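Local coordinates for EGF family domain-containing protein (Toxoplasma gondii, PDB 4Z80), which probably serves host-cell invasion as a surface antigen of the AMA family that binds a RON2-like partner at the moving junction, at residues F104-G109 and C304-T309. Residues are numbered along the deposited sequence; the frame is centred on the assembly and turned at random.
With SO4 (sulfate ion), chain I.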
loop_
_atom_site.group_PDB
_atom_site.type_symbol
_atom_site.label_atom_id
_atom_site.label_comp_id
_atom_site.label_asym_id
_atom_site.label_seq_id
_atom_site.Cartn_x
_atom_site.Cartn_y
_atom_site.Cartn_z
ATOM N N PHE A 104 11.700 -8.238 -4.373
ATOM C CA PHE A 104 13.061 -8.373 -3.868
ATOM C C PHE A 104 13.924 -8.805 -5.041
ATOM O O PHE A 104 13.577 -9.748 -5.742
ATOM C CB PHE A 104 13.137 -9.383 -2.733
ATOM C CG PHE A 104 12.685 -8.839 -1.406
ATOM C CD1 PHE A 104 11.404 -8.339 -1.238
ATOM C CD2 PHE A 104 13.542 -8.838 -0.315
ATOM C CE1 PHE A 104 11.000 -7.832 -0.004
ATOM C CE2 PHE A 104 13.131 -8.344 0.918
ATOM C CZ PHE A 104 11.869 -7.843 1.063
ATOM N N THR A 105 15.024 -8.095 -5.271
ATOM C CA THR A 105 15.857 -8.320 -6.447
ATOM C C THR A 105 17.345 -8.261 -6.119
ATOM O O THR A 105 17.748 -7.910 -5.010
ATOM C CB THR A 105 15.564 -7.260 -7.548
ATOM O OG1 THR A 105 16.074 -5.987 -7.134
ATOM C CG2 THR A 105 14.074 -7.120 -7.804
ATOM N N LYS A 106 18.166 -8.594 -7.108
ATOM C CA LYS A 106 19.565 -8.212 -7.057
ATOM C C LYS A 106 19.655 -6.731 -7.410
ATOM O O LYS A 106 18.668 -6.120 -7.826
ATOM C CB LYS A 106 20.397 -9.074 -7.996
ATOM C CG LYS A 106 20.410 -10.520 -7.546
ATOM C CD LYS A 106 21.506 -11.317 -8.191
ATOM C CE LYS A 106 22.873 -10.891 -7.676
ATOM N NZ LYS A 106 23.961 -11.716 -8.253
ATOM N N ARG A 107 20.833 -6.147 -7.240
ATOM C CA ARG A 107 20.994 -4.714 -7.450
ATOM C C ARG A 107 20.717 -4.304 -8.895
ATOM O O ARG A 107 20.355 -3.157 -9.153
ATOM C CB ARG A 107 22.403 -4.288 -7.036
ATOM C CG ARG A 107 22.568 -2.791 -6.850
ATOM C CD ARG A 107 23.876 -2.445 -6.151
ATOM N NE ARG A 107 23.931 -3.049 -4.826
ATOM C CZ ARG A 107 24.778 -3.998 -4.439
ATOM N NH1 ARG A 107 25.712 -4.472 -5.257
ATOM N NH2 ARG A 107 24.697 -4.474 -3.211
ATOM N N ASP A 108 20.880 -5.234 -9.834
ATOM C CA ASP A 108 20.584 -4.949 -11.230
ATOM C C ASP A 108 19.154 -5.322 -11.620
ATOM O O ASP A 108 18.798 -5.320 -12.797
ATOM C CB ASP A 108 21.594 -5.660 -12.147
ATOM C CG ASP A 108 21.516 -7.173 -12.071
ATOM O OD1 ASP A 108 20.714 -7.704 -11.275
ATOM O OD2 ASP A 108 22.280 -7.838 -12.808
ATOM N N GLY A 109 18.321 -5.627 -10.627
ATOM C CA GLY A 109 16.932 -5.962 -10.892
ATOM C C GLY A 109 16.666 -7.422 -11.236
ATOM O O GLY A 109 15.507 -7.805 -11.396
ATOM N N CYS A 304 22.724 -1.977 -0.468
ATOM C CA CYS A 304 21.505 -2.774 -0.342
ATOM C C CYS A 304 21.874 -4.257 -0.303
ATOM O O CYS A 304 22.830 -4.690 -0.947
ATOM C CB CYS A 304 20.505 -2.476 -1.470
ATOM S SG CYS A 304 20.883 -3.086 -3.146
ATOM N N ALA A 305 21.120 -5.021 0.482
ATOM C CA ALA A 305 21.328 -6.459 0.588
ATOM C C ALA A 305 20.630 -7.188 -0.552
ATOM O O ALA A 305 19.434 -7.011 -0.767
ATOM C CB ALA A 305 20.823 -6.970 1.935
ATOM N N GLU A 306 21.378 -8.009 -1.282
ATOM C CA GLU A 306 20.825 -8.740 -2.413
ATOM C C GLU A 306 20.230 -10.082 -1.984
ATOM O O GLU A 306 20.953 -11.071 -1.824
ATOM C CB GLU A 306 21.893 -8.971 -3.481
ATOM C CG GLU A 306 22.429 -7.690 -4.114
ATOM C CD GLU A 306 23.390 -7.970 -5.262
ATOM O OE1 GLU A 306 23.084 -7.582 -6.409
ATOM O OE2 GLU A 306 24.454 -8.582 -5.016
ATOM N N LEU A 307 18.905 -10.071 -1.805
ATOM C CA LEU A 307 18.048 -11.243 -1.544
ATOM C C LEU A 307 18.199 -11.875 -0.156
ATOM O O LEU A 307 17.192 -12.222 0.462
ATOM C CB LEU A 307 18.264 -12.314 -2.619
ATOM C CG LEU A 307 17.844 -11.918 -4.044
ATOM C CD1 LEU A 307 18.154 -13.035 -5.034
ATOM C CD2 LEU A 307 16.363 -11.546 -4.121
ATOM N N THR A 308 19.425 -12.037 0.334
ATOM C CA THR A 308 19.645 -12.576 1.672
ATOM C C THR A 308 20.785 -11.858 2.367
ATOM O O THR A 308 21.807 -11.536 1.751
ATOM C CB THR A 308 19.944 -14.098 1.638
ATOM O OG1 THR A 308 21.061 -14.364 0.782
ATOM C CG2 THR A 308 18.744 -14.871 1.121
ATOM N N THR A 309 20.585 -11.580 3.653
ATOM C CA THR A 309 21.636 -11.067 4.525
ATOM C C THR A 309 21.288 -11.396 5.966
ATOM O O THR A 309 20.127 -11.654 6.275
ATOM C CB THR A 309 21.827 -9.540 4.400
ATOM O OG1 THR A 309 22.951 -9.137 5.190
ATOM C CG2 THR A 309 20.596 -8.789 4.880
HETATM S S SO4 I . 24.547 -14.325 -10.540
HETATM O O1 SO4 I . 25.604 -13.330 -10.699
HETATM O O2 SO4 I . 23.279 -13.658 -10.242
HETATM O O3 SO4 I . 24.913 -15.224 -9.441
HETATM O O4 SO4 I . 24.381 -15.082 -11.783
HETATM O O HOH W 1 16.742 -8.344 -2.414
HETATM O O HOH W 2 23.499 -7.072 -9.209
#
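Glu306 lays its carboxylate over one face of the Arg107 guanidinium, the two planes 16° apart and CD offset toward the rim. The contact joins the type I beta turn Lys106–Gly109, just after strand 101-104, to the disulfide-anchored loop 304-309 within the PAN-type region of this AMA-family protein. The opposite charges stay beyond salt-bridge range, with no N-H aimed at the oxygen. Glu306 OE1 instead turns its anti lone pair to the backbone N of Arg107, accepting a nearly straight hydrogen bond (2.8 Å, 176°), and a water also donates to OE1. Arg107 starts with CG anti to its own N (chi1 -164°) and bends at chi3, which carries the guanidinium edge to the loop: NH2 reaches Cys304 O at 2.9 Å, in the carbonyl plane. Arg107 NE hydrogen-bonds Ser301 O. It passes 3.5 Å from Cys304 SG, which forms a disulfide with Cys317. Deeper in, Leu307 CD2 meets Phe104 CB at 4.1 Å, and Tyr316 packs against the Phe104 ring. A second water accepts from Leu307 N and lies between it and Thr105 O, linking the two backbones. Lys106 O is gripped from opposite faces of its plane, by Gly109 N and by Thr105 OG1.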